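Long-range contacts in hemin ABC transporter, periplasmic hemin-binding protein HutB (Vibrio cholerae, PDB 5KHL), which probably binds hemin in the periplasm and hands it to an inner-membrane ABC transporter for uptake: residues K151-L157 with P205-S211; A244-A249 with E261-I265; D104-Q108 with D169-T174; A221-L225 with N239-V243. All blocks are in the same frame, centred on the assembly; numbering follows the deposited sequence.

Contact 1: residues K151-L157 with P205-S211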
# COMPACT_ATOMS: atom_id res chain seq x y z
N LYS A 151 -9.62 6.23 18.17
CA LYS A 151 -9.04 7.19 17.24
C LYS A 151 -7.62 6.78 16.92
O LYS A 151 -6.84 6.47 17.81
CB LYS A 151 -9.09 8.61 17.83
CG LYS A 151 -10.49 9.18 17.91
CD LYS A 151 -10.54 10.47 18.71
CE LYS A 151 -10.53 10.21 20.21
NZ LYS A 151 -10.95 11.44 20.98
N VAL A 152 -7.30 6.77 15.63
CA VAL A 152 -6.02 6.28 15.11
C VAL A 152 -5.50 7.24 14.04
O VAL A 152 -6.22 7.59 13.10
CB VAL A 152 -6.15 4.85 14.49
CG1 VAL A 152 -4.87 4.46 13.71
CG2 VAL A 152 -6.46 3.83 15.57
N LEU A 153 -4.24 7.65 14.18
CA LEU A 153 -3.60 8.44 13.14
C LEU A 153 -2.45 7.67 12.54
O LEU A 153 -1.75 6.92 13.23
CB LEU A 153 -3.07 9.77 13.68
CG LEU A 153 -4.03 10.90 14.07
CD1 LEU A 153 -3.22 11.96 14.81
CD2 LEU A 153 -4.74 11.49 12.85
N PHE A 154 -2.23 7.89 11.25
CA PHE A 154 -1.01 7.45 10.61
C PHE A 154 -0.08 8.63 10.40
O PHE A 154 -0.45 9.62 9.77
CB PHE A 154 -1.30 6.76 9.29
CG PHE A 154 -0.06 6.30 8.58
CD1 PHE A 154 0.45 5.04 8.79
CD2 PHE A 154 0.62 7.16 7.72
CE1 PHE A 154 1.60 4.64 8.14
CE2 PHE A 154 1.75 6.76 7.07
CZ PHE A 154 2.24 5.50 7.27
N LEU A 155 1.14 8.52 10.93
CA LEU A 155 2.15 9.57 10.79
C LEU A 155 3.25 9.16 9.82
O LEU A 155 3.83 8.07 9.91
CB LEU A 155 2.77 9.93 12.14
CG LEU A 155 1.85 10.52 13.21
CD1 LEU A 155 2.66 10.80 14.45
CD2 LEU A 155 1.14 11.78 12.73
N LEU A 156 3.52 10.04 8.87
CA LEU A 156 4.56 9.83 7.90
C LEU A 156 5.72 10.66 8.38
O LEU A 156 5.70 11.89 8.26
CB LEU A 156 4.10 10.26 6.51
CG LEU A 156 4.83 9.66 5.31
CD1 LEU A 156 4.59 8.16 5.24
CD2 LEU A 156 4.35 10.33 4.04
N LEU A 157 6.71 10.00 8.97
CA LEU A 157 7.85 10.69 9.58
C LEU A 157 9.10 10.53 8.72
O LEU A 157 9.34 9.46 8.18
CB LEU A 157 8.11 10.14 11.00
CG LEU A 157 6.90 10.12 11.95
CD1 LEU A 157 7.18 9.36 13.23
CD2 LEU A 157 6.44 11.52 12.28
N PRO A 205 -5.19 11.05 19.35
CA PRO A 205 -5.18 9.65 18.90
C PRO A 205 -4.96 8.66 20.04
O PRO A 205 -4.19 8.93 20.97
CB PRO A 205 -4.00 9.61 17.92
CG PRO A 205 -3.09 10.71 18.39
CD PRO A 205 -4.01 11.80 18.85
N ASP A 206 -5.65 7.52 19.98
CA ASP A 206 -5.43 6.42 20.92
C ASP A 206 -4.27 5.56 20.44
O ASP A 206 -3.55 4.94 21.23
CB ASP A 206 -6.69 5.58 21.06
CG ASP A 206 -7.88 6.40 21.53
OD1 ASP A 206 -7.84 6.88 22.68
OD2 ASP A 206 -8.85 6.56 20.76
N MET A 207 -4.09 5.55 19.13
CA MET A 207 -3.01 4.78 18.55
C MET A 207 -2.39 5.54 17.39
O MET A 207 -3.09 6.11 16.55
CB MET A 207 -3.51 3.41 18.07
CG MET A 207 -2.44 2.57 17.39
SD MET A 207 -3.08 1.06 16.64
CE MET A 207 -3.06 -0.04 18.05
N VAL A 208 -1.07 5.53 17.33
CA VAL A 208 -0.42 6.10 16.17
C VAL A 208 0.25 4.98 15.36
O VAL A 208 0.92 4.11 15.92
CB VAL A 208 0.58 7.18 16.60
CG1 VAL A 208 1.46 7.62 15.43
CG2 VAL A 208 -0.18 8.36 17.20
N LEU A 209 0.02 4.99 14.05
CA LEU A 209 0.71 4.08 13.14
C LEU A 209 1.85 4.83 12.44
O LEU A 209 1.71 6.01 12.12
CB LEU A 209 -0.27 3.51 12.11
CG LEU A 209 -1.53 2.81 12.63
CD1 LEU A 209 -2.41 2.32 11.47
CD2 LEU A 209 -1.16 1.67 13.58
N VAL A 210 2.98 4.15 12.19
CA VAL A 210 4.13 4.89 11.66
C VAL A 210 4.66 4.41 10.32
O VAL A 210 4.78 3.21 10.07
CB VAL A 210 5.29 4.90 12.65
CG1 VAL A 210 6.63 4.89 11.93
CG2 VAL A 210 5.19 6.12 13.54
N SER A 211 4.98 5.41 9.49
CA SER A 211 5.47 5.33 8.10
C SER A 211 6.28 4.10 7.71
O SER A 211 7.38 4.21 7.18
CB SER A 211 6.31 6.59 7.80
OG SER A 211 6.63 7.30 8.99

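Contact 2: residues A244-A249 with E261-I265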
# COMPACT_ATOMS: atom_id res chain seq x y z
N ALA A 244 3.73 -0.38 14.37
CA ALA A 244 4.34 -0.42 13.05
C ALA A 244 3.42 -1.08 12.04
O ALA A 244 2.84 -2.13 12.31
CB ALA A 244 5.68 -1.15 13.10
N ILE A 245 3.29 -0.45 10.88
CA ILE A 245 2.52 -1.03 9.80
C ILE A 245 3.43 -1.18 8.57
O ILE A 245 4.17 -0.28 8.23
CB ILE A 245 1.24 -0.17 9.48
CG1 ILE A 245 0.38 -0.84 8.42
CG2 ILE A 245 1.60 1.26 9.05
CD1 ILE A 245 -0.97 -0.15 8.21
N ASP A 246 3.39 -2.35 7.93
CA ASP A 246 4.28 -2.64 6.81
C ASP A 246 4.05 -1.68 5.65
O ASP A 246 2.93 -1.57 5.16
CB ASP A 246 4.07 -4.08 6.35
CG ASP A 246 5.22 -4.59 5.48
OD1 ASP A 246 6.03 -5.41 5.99
OD2 ASP A 246 5.33 -4.18 4.31
N GLY A 247 5.11 -1.02 5.21
CA GLY A 247 5.02 -0.01 4.18
C GLY A 247 4.54 -0.49 2.82
O GLY A 247 4.03 0.30 2.01
N HIS A 248 4.68 -1.79 2.57
CA HIS A 248 4.23 -2.39 1.32
C HIS A 248 2.71 -2.46 1.22
O HIS A 248 2.16 -2.60 0.11
CB HIS A 248 4.83 -3.79 1.17
CG HIS A 248 6.31 -3.78 0.94
ND1 HIS A 248 7.22 -3.89 1.96
CD2 HIS A 248 7.03 -3.63 -0.20
CE1 HIS A 248 8.45 -3.82 1.46
NE2 HIS A 248 8.35 -3.66 0.16
N ALA A 249 2.05 -2.34 2.36
CA ALA A 249 0.59 -2.38 2.43
C ALA A 249 0.01 -1.01 2.15
O ALA A 249 -1.20 -0.82 2.17
CB ALA A 249 0.12 -2.87 3.80
N GLU A 261 -2.42 -6.54 7.26
CA GLU A 261 -1.99 -5.58 8.28
C GLU A 261 -3.15 -5.04 9.09
O GLU A 261 -3.06 -4.91 10.30
CB GLU A 261 -1.25 -4.39 7.66
CG GLU A 261 0.14 -4.71 7.21
CD GLU A 261 1.00 -5.20 8.34
OE1 GLU A 261 1.75 -4.39 8.90
OE2 GLU A 261 0.91 -6.41 8.67
N ALA A 262 -4.23 -4.70 8.39
CA ALA A 262 -5.42 -4.14 9.04
C ALA A 262 -5.95 -5.09 10.10
O ALA A 262 -6.21 -4.66 11.22
CB ALA A 262 -6.51 -3.82 7.99
N GLN A 263 -6.10 -6.37 9.74
CA GLN A 263 -6.49 -7.40 10.71
C GLN A 263 -5.53 -7.43 11.87
O GLN A 263 -5.95 -7.38 13.03
CB GLN A 263 -6.53 -8.80 10.08
CG GLN A 263 -7.51 -9.02 8.95
CD GLN A 263 -7.39 -10.42 8.36
OE1 GLN A 263 -7.34 -11.41 9.09
NE2 GLN A 263 -7.34 -10.51 7.04
N ARG A 264 -4.25 -7.52 11.54
CA ARG A 264 -3.21 -7.63 12.55
C ARG A 264 -3.23 -6.43 13.49
O ARG A 264 -3.03 -6.59 14.69
CB ARG A 264 -1.82 -7.76 11.91
CG ARG A 264 -0.72 -7.98 12.96
CD ARG A 264 0.67 -7.93 12.36
NE ARG A 264 0.93 -6.64 11.73
CZ ARG A 264 1.40 -5.58 12.37
NH1 ARG A 264 1.67 -5.64 13.66
NH2 ARG A 264 1.59 -4.46 11.71
N ILE A 265 -3.51 -5.25 12.96
CA ILE A 265 -3.54 -4.05 13.80
C ILE A 265 -4.87 -3.93 14.58
O ILE A 265 -4.87 -3.48 15.72
CB ILE A 265 -3.31 -2.78 12.97
CG1 ILE A 265 -1.95 -2.86 12.28
CG2 ILE A 265 -3.32 -1.53 13.87
CD1 ILE A 265 -1.78 -1.89 11.16

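Contact 3: residues D104-Q108 with D169-T174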
# COMPACT_ATOMS: atom_id res chain seq x y z
N ASP A 104 -6.26 3.58 -6.76
CA ASP A 104 -7.04 4.19 -5.65
C ASP A 104 -6.65 3.66 -4.30
O ASP A 104 -6.15 2.56 -4.17
CB ASP A 104 -8.55 3.92 -5.73
CG ASP A 104 -9.12 4.15 -7.07
OD1 ASP A 104 -8.66 5.07 -7.77
OD2 ASP A 104 -10.06 3.42 -7.41
N SER A 105 -7.04 4.42 -3.28
CA SER A 105 -6.97 3.97 -1.91
C SER A 105 -8.27 3.27 -1.47
O SER A 105 -8.46 2.99 -0.29
CB SER A 105 -6.67 5.15 -1.01
OG SER A 105 -7.56 6.20 -1.28
N THR A 106 -9.15 2.96 -2.41
CA THR A 106 -10.44 2.39 -2.03
C THR A 106 -10.51 0.88 -2.13
O THR A 106 -9.84 0.27 -2.95
CB THR A 106 -11.57 2.96 -2.89
OG1 THR A 106 -11.53 2.33 -4.18
CG2 THR A 106 -11.41 4.46 -3.05
N PRO A 107 -11.34 0.25 -1.31
CA PRO A 107 -11.61 -1.17 -1.51
C PRO A 107 -12.08 -1.53 -2.92
O PRO A 107 -11.70 -2.57 -3.45
CB PRO A 107 -12.70 -1.45 -0.48
CG PRO A 107 -12.47 -0.43 0.59
CD PRO A 107 -12.01 0.79 -0.11
N GLN A 108 -12.90 -0.69 -3.55
CA GLN A 108 -13.36 -1.06 -4.90
C GLN A 108 -12.19 -0.98 -5.88
O GLN A 108 -12.17 -1.68 -6.89
CB GLN A 108 -14.53 -0.18 -5.37
CG GLN A 108 -14.33 1.32 -5.27
CD GLN A 108 -14.69 1.91 -3.90
OE1 GLN A 108 -14.51 1.28 -2.85
NE2 GLN A 108 -15.20 3.14 -3.92
N ASP A 169 -8.54 10.05 1.43
CA ASP A 169 -8.02 9.50 0.17
C ASP A 169 -6.61 8.89 0.22
O ASP A 169 -5.90 8.89 -0.78
CB ASP A 169 -8.04 10.57 -0.90
CG ASP A 169 -9.32 10.58 -1.69
OD1 ASP A 169 -10.18 11.44 -1.41
OD2 ASP A 169 -9.47 9.70 -2.57
N THR A 170 -6.23 8.34 1.36
CA THR A 170 -4.96 7.63 1.47
C THR A 170 -5.19 6.17 1.88
O THR A 170 -6.15 5.86 2.59
CB THR A 170 -4.02 8.31 2.49
OG1 THR A 170 -4.59 8.22 3.81
CG2 THR A 170 -3.78 9.79 2.12
N VAL A 171 -4.32 5.28 1.43
CA VAL A 171 -4.40 3.90 1.88
C VAL A 171 -4.36 3.80 3.42
O VAL A 171 -5.11 3.01 3.99
CB VAL A 171 -3.27 3.03 1.24
CG1 VAL A 171 -3.41 1.56 1.62
CG2 VAL A 171 -3.29 3.18 -0.26
N PRO A 172 -3.51 4.60 4.10
CA PRO A 172 -3.61 4.55 5.56
C PRO A 172 -4.96 5.02 6.11
O PRO A 172 -5.41 4.48 7.11
CB PRO A 172 -2.48 5.48 6.01
CG PRO A 172 -1.52 5.40 4.94
CD PRO A 172 -2.32 5.35 3.69
N ASP A 173 -5.62 5.96 5.45
CA ASP A 173 -6.98 6.32 5.87
C ASP A 173 -7.97 5.17 5.72
O ASP A 173 -8.79 4.94 6.62
CB ASP A 173 -7.50 7.52 5.10
CG ASP A 173 -8.93 7.84 5.47
OD1 ASP A 173 -9.83 7.68 4.62
OD2 ASP A 173 -9.15 8.19 6.64
N THR A 174 -7.93 4.47 4.59
CA THR A 174 -8.86 3.38 4.34
C THR A 174 -8.66 2.26 5.37
O THR A 174 -9.63 1.67 5.89
CB THR A 174 -8.67 2.83 2.92
OG1 THR A 174 -8.93 3.87 1.97
CG2 THR A 174 -9.58 1.66 2.63

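Contact 4: residues A221-L225 with N239-V243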
# COMPACT_ATOMS: atom_id res chain seq x y z
N ALA A 221 8.78 2.51 19.57
CA ALA A 221 7.75 3.30 20.26
C ALA A 221 8.32 4.51 21.00
O ALA A 221 8.06 5.65 20.61
CB ALA A 221 6.98 2.41 21.23
N ASP A 222 9.10 4.25 22.04
CA ASP A 222 9.71 5.33 22.83
C ASP A 222 10.52 6.31 21.96
O ASP A 222 10.64 7.49 22.28
CB ASP A 222 10.60 4.75 23.94
CG ASP A 222 9.98 3.55 24.64
OD1 ASP A 222 10.19 2.41 24.15
OD2 ASP A 222 9.31 3.73 25.68
N ALA A 223 11.07 5.81 20.85
CA ALA A 223 11.91 6.63 19.99
C ALA A 223 11.10 7.56 19.10
O ALA A 223 11.47 8.71 18.90
CB ALA A 223 12.81 5.76 19.15
N VAL A 224 10.00 7.05 18.53
CA VAL A 224 9.10 7.91 17.77
C VAL A 224 8.49 8.96 18.71
O VAL A 224 8.30 10.13 18.33
CB VAL A 224 7.99 7.09 17.07
CG1 VAL A 224 6.86 8.00 16.60
CG2 VAL A 224 8.58 6.31 15.90
N LEU A 225 8.19 8.54 19.93
CA LEU A 225 7.82 9.45 20.99
C LEU A 225 8.91 10.51 21.21
O LEU A 225 8.60 11.69 21.40
CB LEU A 225 7.55 8.69 22.29
CG LEU A 225 6.12 8.65 22.85
CD1 LEU A 225 6.08 7.71 24.05
CD2 LEU A 225 5.64 10.05 23.24
N ASN A 239 0.54 6.16 26.51
CA ASN A 239 0.53 4.70 26.61
C ASN A 239 1.56 4.02 25.69
O ASN A 239 1.58 2.79 25.59
CB ASN A 239 -0.87 4.13 26.31
CG ASN A 239 -1.89 4.48 27.39
OD1 ASN A 239 -2.99 4.93 27.08
ND2 ASN A 239 -1.51 4.28 28.66
N LYS A 240 2.40 4.82 25.04
CA LYS A 240 3.38 4.32 24.06
C LYS A 240 2.71 3.36 23.07
O LYS A 240 3.28 2.34 22.69
CB LYS A 240 4.56 3.65 24.76
CG LYS A 240 5.28 4.50 25.81
CD LYS A 240 6.26 3.64 26.61
CE LYS A 240 6.81 4.37 27.83
NZ LYS A 240 7.80 5.41 27.46
N ASN A 241 1.48 3.68 22.69
CA ASN A 241 0.73 2.81 21.81
C ASN A 241 1.04 3.18 20.35
O ASN A 241 0.17 3.56 19.58
CB ASN A 241 -0.75 2.89 22.14
CG ASN A 241 -1.57 1.80 21.47
OD1 ASN A 241 -2.75 1.98 21.20
ND2 ASN A 241 -0.93 0.67 21.20
N ILE A 242 2.32 3.07 20.01
CA ILE A 242 2.86 3.42 18.69
C ILE A 242 3.22 2.15 17.91
O ILE A 242 4.14 1.43 18.27
CB ILE A 242 4.10 4.33 18.84
CG1 ILE A 242 3.65 5.69 19.37
CG2 ILE A 242 4.82 4.50 17.50
CD1 ILE A 242 4.70 6.38 20.18
N VAL A 243 2.47 1.90 16.84
CA VAL A 243 2.44 0.59 16.19
C VAL A 243 2.93 0.61 14.73
O VAL A 243 2.58 1.50 13.95
CB VAL A 243 1.00 0.01 16.24
CG1 VAL A 243 0.93 -1.32 15.55
CG2 VAL A 243 0.54 -0.10 17.69

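Contact 1: residues K151-L157 with P205-S211
The carbonyl oxygen of Lys-151 takes two backbone donors at the N-terminal end of the pair: Asp-206 N at 2.7 Å, tilted from the carbonyl plane, and Met-207 N at 3.2 Å, lying in it. Asp-206 returns the grip, its OD2 accepting Lys-151 N at 2.7 Å through the anti lone pair. CG of Asp-206 lies beside its own backbone N (chi1 -58°), bringing the carboxylate to Lys-151. Strands 152-156 and 207-210 run in parallel, Leu-153 and Leu-155 bonding to Met-207 and Leu-209 of the second strand and to Ser-211 just past it; Leu-209 N reaches Leu-153 O at 2.7 Å. On one face Val-152 and Met-207 lie side by side, and the side chains of Phe-154 and Leu-209 cross at about a right angle, CD1 against CB at 3.7 Å. On the other, Leu-155 CD1 meets Val-208 CG1 at 3.5 Å. At the far end Ser-211 OG receives Leu-157 N in an almost straight bond of 2.7 Å and donates to Leu-155 O, although Ser-211 is poorly ordered. Helix 256-269 covers the Met-207 and Leu-209 face. The chemistry is that of a buried central strand pair: apolar on both faces, with polar side-chain clasps confined to its ends.

Contact 2: residues A244-A249 with E261-I265
Leaving strand 242-244, the chain passes helix 256-269 with Ile-245 and Glu-261 as the nearest backbone neighbours, CA to CA 6.6 Å, and then curls into the 3-10 segment 247-249. Glu-261 carries the contact. Its OE1 takes Asp-246 N at 2.8 Å in a nearly straight bond, and Arg-264 NH2, also at 2.8 Å, arrives from the opposite face of the carboxylate. Arg-264 grips Glu-261 side-on, NE holding Glu-261 OE2 at 3.1 Å and NH2 holding OE1, a salt bridge along one turn of the helix. Arg-264 NH2 also donates to Ala-244 O at 2.7 Å, in both the carbonyl and the guanidinium plane. A bend at chi2 of Glu-261 (-59°) turns the carboxylate back toward the loop, while CG rests on Ala-249 CB. Ile-245 and Ile-265 cross at about a right angle, CD1 to CD1 3.5 Å. Asp-246 OD2 accepts both N and ND1 of His-248, the former making an Asx turn; the imidazole bond uses the syn lone pair and lies in the ring plane. Ala-249 O receives Ser-258 OG. The loop thus lies along helix 256-269, with Ile-245 also touching helix 171-178 and Ile-265 packing on strand 207-210.

Contact 3: residues D104-Q108 with D169-T174
The flat group here is the peptide joining Thr-170 to Val-171: Ser-105 CB sits squarely over one face of it, 3.4 Å from Thr-170 C and equally far from Val-171 N. The Pro-107 ring meets its partner by a corner, CD lying 3.8 Å from Thr-174 CG2. Two helix N-termini adjoin in this way, 107-120 with its N-cap Thr-106 and 171-178 with its N-cap Thr-170. The helices follow different sheets, the parallel one and the mixed one, as expected of a periplasmic binding protein with two lobes, so the contact is consistent with a bridge near the lobe junction. OG of Ser-105 lies between its backbone N and carbonyl carbon (chi1 51°), which puts it 3.2 Å from Asp-169 O. Val-171 CG2 lies 4.0 Å from Ser-105 CB. Thr-174 OG1 donates to Ser-105 O; the 2.5 Å separation is so short that its exact value is doubtful. Leu-254, from a loop, touches Pro-107, Val-171 and Thr-174. The cap side chains bond within their own helices: Thr-106 OG1 bonds Gly-109 N, and Thr-170 OG1, which also bonds Gly-167 O, accepts Asp-173 N at 3.0 Å.

Contact 4: residues A221-L225 with N239-V243
Ile-242 is the apolar hub, set against three residues of helix 221-227. Its CB lies 4.2 Å from Ala-221 CB, and CG2 faces Val-224 CB at 4.1 Å. Ile-242 CD1 touches both Ala-221 O (3.5 Å) and Leu-225 CG (3.8 Å). CG1 stands beside the backbone N (chi1 -69°), which sends that CD1 end along the helix surface toward Leu-225 while CG2 goes to Val-224. Next to this apolar patch Lys-240 stretches past the helix. Its CG touches Leu-225 CD1 at 3.7 Å, the two chains crossing at about a right angle, and its NZ forms a salt bridge with Asp-222 OD2 at 2.9 Å. The lysine is extended as far as CE and bends at chi4 (-74°), which turns NZ onto the end of the Asp-222 CG-OD2 bond. What sets Lys-240 in place is the turn behind it: with positive phi it is the C-prime residue of a Schellman motif that ends helix 235-238, and Asn-241 then makes an inverse gamma turn into strand 242-244. Farther out, Val-243 bonds through its backbone to Val-208 and Val-210 in the next strand, and Val-224 also packs on Val-210 and Leu-157. Helix 221-227 is therefore held on the outermost strand mainly by apolar packing, with one salt bridge among exposed residues, a bond that water probably weakens.

Overall arrangement
From the N terminus, contact 3 opens first at 104-108. Contact 1 opens at 151-157 before contact 3 closes at 169-174, so these two cross; Phe-154 packs on Pro-172 where they meet. Contact 1 closes at 205-211 across the mixed sheet. Contact 4 follows as a short loop closure, 221-225 to 239-243, and its strand continues the sheet beside 207-210. Contact 2 begins directly after it and closes on helix 256-269; its Ala-249 O touches Val-171 CG1 of contact 3. No contact nests in another. Contacts 1, 2 and 4 thus bind strands and flanking helices of one lobe together, while contact 3, about 25 Å from contact 4 between centres, ties that lobe to helix 107-120.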